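Local coordinates for protein TetR family transcriptional regulator (Rhodococcus erythropolis, PDB 4ZA6) that represses transcription as a TetR-family regulator and probably controls the qsdA gene, and with it the degradation of N-acyl-homoserine lactone quorum-sensing signals, at residues V44-R47 with D48-L51; I78-V81 with F82-M86; T93-R96 with A97-R101; E117-S120 with A121-T124; A149-R152 with I153-H157. One frame throughout, in Å; residues are numbered along the deposited sequence.

Overall arrangement
All five contacts are local and come in series along the chain. Four lie within single helices, and interaction 1 is the turn and cap at the start of helix 47-69. Its centre is about 28 Å from that of interaction 2 on helix 74-90, on the opposite side of the chain's centre. Interaction 3, on helix 93-101, touches interaction 1 where Leu98 meets Leu51. Interactions 2, 4 and 5 cluster on helices 74-90, 115-133 and 143-158, with centres 11 to 14 Å apart and mutual contacts. This fits the two-part TetR plan: a joint beside the probable DNA-binding helices, and the helical C-terminal domain that in relatives responds to ligand.

Interaction 1: V44-R47 with D48-L51; sequences VGNR and DELL
The backbone leaves helix 37-44 at Gly45, where phi is positive (85°), and turns at Asn46, whose O accepts the first of these helix bonds from Leu50 N at 3.1 Å. Asn46 is the N-cap, and with Glu49 it forms a capping box. Asn46 OD1 accepts from Glu49 N at 3.0 Å, nearly along the C=O axis. In return Glu49 OE1 takes the N-H of Asn46 at 3.1 Å, on its anti side and 30° out of the carboxylate plane. The chi1 of Asn46, 61°, swings its amide over the open helix end. The two side chains meet at about a right angle. Gly45 CA lies 3.4 Å from Glu49 OE1; the positive phi and this close oxygen both call for glycine. Val44 CG2 packs on Leu50 CD2 at 3.8 Å. The Arg47 chain is extended from CG to NE, and its NH1 makes a salt bridge to Glu102. Val44 also touches Met26 of helix 26-33 and Ala10 of helix 4-19. Leu50 touches the same two helices, and Leu51 reaches Val105 and Leu109 of helix 103-111. The turn therefore joins the probable helix-turn-helix to the long connecting helix 47-69.

Interaction 2: I78-V81 with F82-M86; sequences ILDV and FGRVM
Asp80 and Arg84, one helical turn apart, carry the ionic part of this contact. With CG anti to the backbone N (chi1 -166°), Asp80 brings its carboxylate along the helix to Arg84, whose chain is extended from CG to NE. Arg84 NE bonds weakly to Asp80 OD1 at 3.4 Å, with a bent N-H angle of 136°, as part of a salt bridge. The carboxylate and guanidinium planes stand 66° apart, so the groups do not pair flat. A water closes the ring: it donates to Asp80 OD2 at 3.1 Å and accepts from Arg84 NH2 at 3.0 Å. Asp80 OD2 has a further partner in the backbone N of Ser71. The carboxylate is thus shared between its own helix and the loop before it. The main-chain bonds are regular. Phe82, Gly83, Arg84 and Val85 each donate to the residue four back. The apolar contacts are lighter. Ile78 and Phe82 point the same way, with Ile78 CG2 4.0 Å from Phe82 CD2. Val81 CG1 and Val85 CG2 are 4.3 Å apart. The Phe82 ring presents its edge to Ile78 O, which lies in the ring plane, 3.4 Å from Phe82 CD2. Ile78 and Phe82 face helix 115-133, while Val85 and Arg84 lean on helix 47-69. This is an i, i+4 salt bridge, weak and water-bridged, on a largely buried helix in the helical bundle of a TetR C-terminal domain.

Interaction 3: T93-R96 with A97-R101; sequences TELR and ALTKR
Arg96 meets Lys100 along its aliphatic part, and its guanidinium puts neither face nor edge against the following turn. Arg96 CG lies 4.1 Å from Lys100 CE. The arginine chain bends at chi3, and its NH2 bonds to Glu90 O, earlier in the chain. A molecule of 2-methyl-2,4-pentanediol, probably from the crystallisation liquor, lies beside it. Lys100 runs extended over Arg96 O, with CG 3.4 Å from that oxygen. The two positive ends are near each other but not in contact. Thr99 N bonds to Leu95 O at 2.7 Å, with an N-H angle of 168°. The Thr99 hydroxyl, at chi1 64°, stands over the preceding turn. OG1 is 3.3 Å from both Leu95 O and Arg96 O. Each bond is weak, and which oxygen takes the single proton is not settled. Thr99 CG2 packs on Leu95 CD1 at 3.7 Å. Leu95 CD1 also meets Leu98 CD2 at 4.1 Å. With an alanine in place of Thr99, Leu95 CD1 would probably lose its closest apolar partner on the next turn, and one or other of the two carbonyl oxygens its weak extra donor. Leu95, Leu98 and Thr99 share Phe106 of helix 103-111 as a neighbour, and Leu98 also reaches Leu51 and Leu55. The chemistry is therefore divided: hydrocarbon groups bind this short helix to the protein, while the charged chains of Arg96 and Lys100 lie on the exposed side, where solvent would probably screen their like charges.

Interaction 4: E117-S120 with A121-T124; sequences ESIS and ASIT
Ser120 O is gripped twice by Thr124. The hydroxyl OG1 donates to it at 2.7 Å and the backbone N at 2.8 Å. The OG1 donor stands above the carbonyl plane, 42° out of it, whereas the N-H comes in closer to the plane. A chi1 of -54° sets Thr124 OG1 beside its own backbone N, and the two donors converge on one oxygen. This hydroxyl is buried, and the bond satisfies it. A valine here would keep much the same shape, but Ser120 O would probably be left with the backbone N-H alone. Ser122 OG, at chi1 69°, also turns back on the preceding turn. It lies 3.2 Å from both Ile119 O and Ser118 O, and its proton is not settled between them. Ile119 O also accepts from Ile123 N at 2.9 Å. Outward from these bonds, the isoleucines pack one turn apart: Ile123 CD1 sits 3.7 Å from Ile119 CG1. Ala121 CB presses on Glu117 O at 3.2 Å. Glu117 itself reaches out to Arg152 in a salt bridge. Ser120, Ile123 and Thr124 lie against Tyr63 of helix 47-69. Thr124 also touches Phe82 of helix 74-90 and Leu150 of helix 143-158. Helix 115-133 is thereby wedged among these three helices.

Interaction 5: A149-R152 with I153-H157; sequences ALVR and ICDVH
Val151 O draws two N-H groups from the following turn. Asp155 N bonds to it at 2.9 Å with an N-H angle of 164°, and Cys154 N adds a weak bond at 3.4 Å. The Asp155 side chain folds back over the same carbonyl. Its chi1 of 63° places CG between the backbone N and the carbonyl carbon, and CG then lies 3.1 Å from Val151 O. Asp155 OD1 is 3.3 Å from both Val151 O and Arg152 O, with no hydrogen bond to either. A charged carboxylate would probably be disfavoured beside these oxygens. Glu117 OE2 on helix 115-133 also comes close to Asp155 OD2, and together these neighbours may raise the tendency of the Asp155–Glu117 pair to hold a proton, though the nearby charge of Arg152 would partly offset this. Ile153 takes a tight place on the other side of the helix. With chi1 at 59°, its CG1 lies over the preceding turn, 3.2 Å from Ala149 O and 3.3 Å from Leu150 O. Beyond it Ile153 CD1 meets Leu150 CD2 more loosely, at 4.3 Å. Leu150 and Ile153 both touch Leu180 of helix 170-181, and Cys154 touches Ile177 there. Leu150 also touches Phe82 of helix 74-90. Val151 faces Glu117, Ser120 and Thr124 of helix 115-133. Asp155 and Val156 meet Met111 of helix 103-111, so this part of helix 143-158 packs against four helices.

Interaction 1: V44-R47 with D48-L51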
# COMPACT_ATOMS: atom_id res chain seq x y z
N VAL A 44 -18.24 -5.10 -8.19
CA VAL A 44 -17.14 -4.53 -7.41
C VAL A 44 -17.50 -3.83 -6.09
O VAL A 44 -16.60 -3.42 -5.34
CB VAL A 44 -16.26 -3.62 -8.31
CG1 VAL A 44 -15.59 -4.41 -9.43
CG2 VAL A 44 -17.07 -2.44 -8.86
N GLY A 45 -18.78 -3.67 -5.82
CA GLY A 45 -19.22 -2.96 -4.62
C GLY A 45 -19.25 -1.47 -4.89
O GLY A 45 -19.24 -1.05 -6.06
N ASN A 46 -19.29 -0.67 -3.83
CA ASN A 46 -19.33 0.78 -4.00
C ASN A 46 -17.96 1.34 -4.47
O ASN A 46 -16.98 0.59 -4.61
CB ASN A 46 -19.86 1.48 -2.72
CG ASN A 46 -19.04 1.26 -1.47
OD1 ASN A 46 -17.80 1.30 -1.46
ND2 ASN A 46 -19.72 1.09 -0.35
N ARG A 47 -17.93 2.66 -4.73
CA ARG A 47 -16.79 3.44 -5.18
C ARG A 47 -15.58 3.31 -4.24
O ARG A 47 -14.44 3.22 -4.72
CB ARG A 47 -17.24 4.91 -5.27
CG ARG A 47 -16.32 5.84 -6.01
CD ARG A 47 -16.76 7.27 -5.75
NE ARG A 47 -15.96 8.26 -6.47
CZ ARG A 47 -14.79 8.74 -6.05
NH1 ARG A 47 -14.26 8.30 -4.91
NH2 ARG A 47 -14.13 9.64 -6.77
N ASP A 48 -15.81 3.29 -2.91
CA ASP A 48 -14.71 3.18 -1.94
C ASP A 48 -14.08 1.78 -1.95
O ASP A 48 -12.86 1.68 -1.94
CB ASP A 48 -15.15 3.63 -0.54
CG ASP A 48 -15.53 5.11 -0.42
OD1 ASP A 48 -15.26 5.89 -1.38
OD2 ASP A 48 -16.09 5.50 0.63
N GLU A 49 -14.91 0.72 -2.05
CA GLU A 49 -14.45 -0.68 -2.10
C GLU A 49 -13.61 -0.91 -3.35
O GLU A 49 -12.56 -1.55 -3.28
CB GLU A 49 -15.63 -1.66 -2.10
CG GLU A 49 -16.39 -1.72 -0.78
CD GLU A 49 -17.54 -2.70 -0.83
OE1 GLU A 49 -18.62 -2.33 -1.34
OE2 GLU A 49 -17.35 -3.86 -0.39
N LEU A 50 -14.08 -0.36 -4.50
CA LEU A 50 -13.37 -0.46 -5.78
C LEU A 50 -12.06 0.34 -5.75
O LEU A 50 -11.05 -0.17 -6.20
CB LEU A 50 -14.27 -0.02 -6.94
CG LEU A 50 -13.63 -0.08 -8.33
CD1 LEU A 50 -13.07 -1.49 -8.67
CD2 LEU A 50 -14.57 0.39 -9.35
N LEU A 51 -12.07 1.56 -5.20
CA LEU A 51 -10.83 2.36 -5.12
C LEU A 51 -9.80 1.67 -4.23
O LEU A 51 -8.62 1.62 -4.61
CB LEU A 51 -11.10 3.82 -4.69
CG LEU A 51 -9.88 4.76 -4.62
CD1 LEU A 51 -9.18 4.88 -5.99
CD2 LEU A 51 -10.26 6.10 -4.08

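Interaction 2: I78-V81 with F82-M86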
# COMPACT_ATOMS: atom_id res chain seq x y z
N ILE A 78 15.08 -5.59 4.64
CA ILE A 78 13.72 -5.20 4.99
C ILE A 78 13.65 -3.68 5.06
O ILE A 78 12.73 -3.08 4.52
CB ILE A 78 13.24 -5.88 6.30
CG1 ILE A 78 13.17 -7.42 6.13
CG2 ILE A 78 11.89 -5.31 6.75
CD1 ILE A 78 13.40 -8.23 7.43
N LEU A 79 14.68 -3.05 5.68
CA LEU A 79 14.75 -1.60 5.76
C LEU A 79 14.84 -0.98 4.37
O LEU A 79 14.15 0.00 4.11
CB LEU A 79 15.90 -1.13 6.67
CG LEU A 79 15.62 -1.20 8.18
CD1 LEU A 79 16.92 -0.93 8.97
CD2 LEU A 79 14.61 -0.16 8.61
N ASP A 80 15.62 -1.57 3.49
CA ASP A 80 15.75 -1.08 2.12
C ASP A 80 14.43 -1.17 1.34
O ASP A 80 14.07 -0.22 0.64
CB ASP A 80 16.86 -1.82 1.38
CG ASP A 80 17.28 -1.15 0.09
OD1 ASP A 80 17.05 0.08 -0.05
OD2 ASP A 80 17.90 -1.81 -0.73
N VAL A 81 13.72 -2.30 1.44
CA VAL A 81 12.42 -2.49 0.74
C VAL A 81 11.44 -1.39 1.20
O VAL A 81 10.86 -0.73 0.35
CB VAL A 81 11.83 -3.90 1.00
CG1 VAL A 81 10.36 -3.99 0.58
CG2 VAL A 81 12.65 -4.99 0.30
N PHE A 82 11.31 -1.19 2.53
CA PHE A 82 10.38 -0.18 3.09
C PHE A 82 10.70 1.23 2.72
O PHE A 82 9.79 1.99 2.44
CB PHE A 82 10.23 -0.33 4.62
CG PHE A 82 9.13 -1.30 4.95
CD1 PHE A 82 7.82 -0.85 5.13
CD2 PHE A 82 9.38 -2.66 5.04
CE1 PHE A 82 6.79 -1.74 5.39
CE2 PHE A 82 8.34 -3.56 5.27
CZ PHE A 82 7.05 -3.09 5.45
N GLY A 83 11.99 1.57 2.73
CA GLY A 83 12.45 2.89 2.32
C GLY A 83 12.08 3.16 0.88
O GLY A 83 11.53 4.22 0.56
N ARG A 84 12.33 2.16 -0.01
CA ARG A 84 12.02 2.21 -1.44
C ARG A 84 10.52 2.38 -1.68
O ARG A 84 10.12 3.24 -2.48
CB ARG A 84 12.52 0.95 -2.16
CG ARG A 84 14.00 0.97 -2.46
CD ARG A 84 14.47 -0.34 -3.04
NE ARG A 84 15.92 -0.34 -3.22
CZ ARG A 84 16.53 0.09 -4.32
NH1 ARG A 84 15.82 0.54 -5.35
NH2 ARG A 84 17.85 0.07 -4.40
N VAL A 85 9.69 1.53 -1.02
CA VAL A 85 8.23 1.57 -1.14
C VAL A 85 7.74 2.97 -0.69
O VAL A 85 7.02 3.63 -1.43
CB VAL A 85 7.54 0.42 -0.34
CG1 VAL A 85 6.03 0.65 -0.25
CG2 VAL A 85 7.82 -0.93 -0.97
N MET A 86 8.16 3.44 0.49
CA MET A 86 7.70 4.74 1.01
C MET A 86 8.06 5.93 0.13
O MET A 86 7.22 6.81 -0.07
CB MET A 86 8.14 4.95 2.45
CG MET A 86 7.44 4.02 3.39
SD MET A 86 7.72 4.46 5.11
CE MET A 86 9.33 3.69 5.40
O HOH W 1 20.01 -0.09 -2.26

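Interaction 3: T93-R96 with A97-R101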
# COMPACT_ATOMS: atom_id res chain seq x y z
N THR A 93 2.56 10.87 -8.55
CA THR A 93 1.73 11.98 -9.05
C THR A 93 0.23 11.61 -9.02
O THR A 93 -0.60 12.43 -8.61
CB THR A 93 2.21 12.45 -10.42
OG1 THR A 93 2.58 11.30 -11.17
CG2 THR A 93 3.38 13.38 -10.31
N GLU A 94 -0.10 10.35 -9.40
CA GLU A 94 -1.47 9.82 -9.36
C GLU A 94 -2.05 9.80 -7.94
O GLU A 94 -3.19 10.22 -7.72
CB GLU A 94 -1.60 8.46 -10.08
CG GLU A 94 -0.70 7.34 -9.58
CD GLU A 94 0.68 7.22 -10.21
OE1 GLU A 94 1.03 8.06 -11.07
OE2 GLU A 94 1.42 6.28 -9.83
N LEU A 95 -1.24 9.36 -6.95
CA LEU A 95 -1.68 9.39 -5.55
C LEU A 95 -1.90 10.83 -5.11
O LEU A 95 -2.95 11.14 -4.54
CB LEU A 95 -0.70 8.69 -4.60
CG LEU A 95 -1.16 8.68 -3.14
CD1 LEU A 95 -2.47 7.90 -2.98
CD2 LEU A 95 -0.09 8.16 -2.23
N ARG A 96 -0.93 11.71 -5.42
CA ARG A 96 -0.96 13.14 -5.09
C ARG A 96 -2.24 13.82 -5.55
O ARG A 96 -2.84 14.57 -4.79
CB ARG A 96 0.29 13.85 -5.65
CG ARG A 96 0.73 15.07 -4.84
CD ARG A 96 2.20 15.38 -5.05
NE ARG A 96 3.07 14.55 -4.21
CZ ARG A 96 3.48 14.88 -2.99
NH1 ARG A 96 3.11 16.03 -2.44
NH2 ARG A 96 4.28 14.06 -2.31
N ALA A 97 -2.68 13.53 -6.80
CA ALA A 97 -3.92 14.06 -7.38
C ALA A 97 -5.13 13.55 -6.62
O ALA A 97 -6.05 14.31 -6.37
CB ALA A 97 -4.02 13.67 -8.86
N LEU A 98 -5.12 12.25 -6.25
CA LEU A 98 -6.19 11.59 -5.51
C LEU A 98 -6.30 12.16 -4.10
O LEU A 98 -7.39 12.54 -3.70
CB LEU A 98 -5.98 10.06 -5.49
CG LEU A 98 -7.04 9.24 -4.75
CD1 LEU A 98 -8.23 8.92 -5.65
CD2 LEU A 98 -6.44 7.97 -4.16
N THR A 99 -5.16 12.27 -3.38
CA THR A 99 -5.12 12.78 -2.00
C THR A 99 -5.53 14.23 -1.88
O THR A 99 -6.08 14.61 -0.85
CB THR A 99 -3.82 12.42 -1.27
OG1 THR A 99 -2.70 13.05 -1.91
CG2 THR A 99 -3.61 10.93 -1.17
N LYS A 100 -5.28 15.03 -2.92
CA LYS A 100 -5.66 16.45 -2.96
C LYS A 100 -7.16 16.60 -3.10
O LYS A 100 -7.74 17.45 -2.44
CB LYS A 100 -4.93 17.18 -4.09
CG LYS A 100 -3.55 17.68 -3.70
CD LYS A 100 -2.78 18.21 -4.90
CE LYS A 100 -1.36 18.61 -4.55
NZ LYS A 100 -0.64 19.18 -5.72
N ARG A 101 -7.78 15.75 -3.91
CA ARG A 101 -9.21 15.80 -4.16
C ARG A 101 -10.07 15.11 -3.09
O ARG A 101 -11.12 15.63 -2.75
CB ARG A 101 -9.50 15.21 -5.56
CG ARG A 101 -10.92 15.39 -6.08
CD ARG A 101 -11.14 14.67 -7.40
NE ARG A 101 -10.68 13.28 -7.34
CZ ARG A 101 -9.61 12.81 -7.97
NH1 ARG A 101 -8.88 13.60 -8.75
NH2 ARG A 101 -9.26 11.54 -7.84

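Interaction 4: E117-S120 with A121-T124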
# COMPACT_ATOMS: atom_id res chain seq x y z
N GLU A 117 -4.01 -1.93 3.82
CA GLU A 117 -3.29 -2.51 4.96
C GLU A 117 -3.17 -4.04 4.87
O GLU A 117 -2.13 -4.54 5.26
CB GLU A 117 -3.88 -2.10 6.32
CG GLU A 117 -3.58 -0.66 6.73
CD GLU A 117 -3.92 -0.28 8.17
OE1 GLU A 117 -4.75 -0.96 8.80
OE2 GLU A 117 -3.31 0.68 8.68
N SER A 118 -4.19 -4.76 4.35
CA SER A 118 -4.13 -6.24 4.25
C SER A 118 -3.07 -6.72 3.29
O SER A 118 -2.35 -7.64 3.63
CB SER A 118 -5.48 -6.84 3.84
OG SER A 118 -6.45 -6.55 4.83
N ILE A 119 -3.00 -6.14 2.08
CA ILE A 119 -1.98 -6.55 1.11
C ILE A 119 -0.58 -6.13 1.59
O ILE A 119 0.36 -6.92 1.49
CB ILE A 119 -2.31 -6.11 -0.35
CG1 ILE A 119 -1.40 -6.83 -1.40
CG2 ILE A 119 -2.26 -4.58 -0.52
CD1 ILE A 119 -1.57 -8.33 -1.53
N SER A 120 -0.45 -4.92 2.18
CA SER A 120 0.82 -4.44 2.71
C SER A 120 1.31 -5.43 3.80
O SER A 120 2.45 -5.90 3.71
CB SER A 120 0.67 -3.03 3.29
OG SER A 120 0.26 -2.12 2.28
N ALA A 121 0.42 -5.82 4.75
CA ALA A 121 0.71 -6.77 5.85
C ALA A 121 1.05 -8.20 5.35
O ALA A 121 1.98 -8.82 5.85
CB ALA A 121 -0.46 -6.82 6.82
N SER A 122 0.32 -8.71 4.35
CA SER A 122 0.58 -10.06 3.80
C SER A 122 1.87 -10.11 2.97
O SER A 122 2.58 -11.11 3.03
CB SER A 122 -0.63 -10.58 3.02
OG SER A 122 -0.80 -9.83 1.83
N ILE A 123 2.19 -9.05 2.21
CA ILE A 123 3.47 -9.00 1.48
C ILE A 123 4.60 -8.82 2.49
O ILE A 123 5.62 -9.50 2.37
CB ILE A 123 3.51 -7.91 0.37
CG1 ILE A 123 2.45 -8.20 -0.73
CG2 ILE A 123 4.93 -7.83 -0.24
CD1 ILE A 123 2.24 -7.07 -1.73
N THR A 124 4.40 -7.95 3.53
CA THR A 124 5.44 -7.81 4.58
C THR A 124 5.71 -9.16 5.28
O THR A 124 6.87 -9.52 5.46
CB THR A 124 5.13 -6.68 5.57
OG1 THR A 124 4.90 -5.47 4.85
CG2 THR A 124 6.28 -6.47 6.59

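Interaction 5: A149-R152 with I153-H157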
# COMPACT_ATOMS: atom_id res chain seq x y z
N ALA A 149 2.00 -5.28 12.24
CA ALA A 149 2.55 -4.26 13.15
C ALA A 149 3.40 -3.23 12.40
O ALA A 149 3.26 -2.04 12.65
CB ALA A 149 3.37 -4.93 14.24
N LEU A 150 4.26 -3.68 11.47
CA LEU A 150 5.12 -2.81 10.66
C LEU A 150 4.26 -1.84 9.83
O LEU A 150 4.52 -0.65 9.85
CB LEU A 150 6.06 -3.62 9.72
CG LEU A 150 7.32 -4.30 10.32
CD1 LEU A 150 8.22 -4.84 9.23
CD2 LEU A 150 8.16 -3.32 11.14
N VAL A 151 3.21 -2.36 9.17
CA VAL A 151 2.30 -1.56 8.34
C VAL A 151 1.58 -0.51 9.21
O VAL A 151 1.56 0.67 8.84
CB VAL A 151 1.29 -2.49 7.60
CG1 VAL A 151 0.14 -1.69 6.95
CG2 VAL A 151 2.02 -3.32 6.56
N ARG A 152 0.99 -0.95 10.33
CA ARG A 152 0.25 -0.06 11.24
C ARG A 152 1.09 1.08 11.81
O ARG A 152 0.57 2.17 11.99
CB ARG A 152 -0.38 -0.84 12.40
CG ARG A 152 -1.49 -1.82 12.01
CD ARG A 152 -2.79 -1.15 11.65
NE ARG A 152 -3.39 -0.49 12.81
CZ ARG A 152 -4.45 0.30 12.74
NH1 ARG A 152 -5.01 0.57 11.57
NH2 ARG A 152 -4.95 0.86 13.84
N ILE A 153 2.38 0.81 12.15
CA ILE A 153 3.29 1.81 12.74
C ILE A 153 3.83 2.77 11.73
O ILE A 153 4.14 3.89 12.11
CB ILE A 153 4.46 1.26 13.62
CG1 ILE A 153 5.41 0.31 12.88
CG2 ILE A 153 4.01 0.80 14.96
CD1 ILE A 153 6.44 -0.32 13.65
N CYS A 154 3.99 2.32 10.48
CA CYS A 154 4.57 3.08 9.37
C CYS A 154 3.62 3.95 8.63
O CYS A 154 4.01 5.05 8.24
CB CYS A 154 5.32 2.17 8.41
SG CYS A 154 6.78 1.40 9.15
N ASP A 155 2.42 3.43 8.31
CA ASP A 155 1.52 4.18 7.44
C ASP A 155 1.10 5.59 7.89
O ASP A 155 1.09 6.50 7.04
CB ASP A 155 0.41 3.33 6.87
CG ASP A 155 -0.57 2.72 7.84
OD1 ASP A 155 -0.58 3.14 9.05
OD2 ASP A 155 -1.36 1.84 7.41
N VAL A 156 0.91 5.81 9.21
CA VAL A 156 0.56 7.15 9.72
C VAL A 156 1.70 8.15 9.50
O VAL A 156 1.45 9.36 9.44
CB VAL A 156 -0.00 7.17 11.17
CG1 VAL A 156 -1.40 6.55 11.22
CG2 VAL A 156 0.94 6.47 12.15
N HIS A 157 2.96 7.65 9.40
CA HIS A 157 4.14 8.49 9.17
C HIS A 157 4.27 8.77 7.70
O HIS A 157 4.52 9.92 7.33
CB HIS A 157 5.41 7.86 9.76
CG HIS A 157 5.42 7.88 11.25
ND1 HIS A 157 5.59 9.05 11.95
CD2 HIS A 157 5.21 6.88 12.13
CE1 HIS A 157 5.51 8.73 13.22
NE2 HIS A 157 5.31 7.43 13.39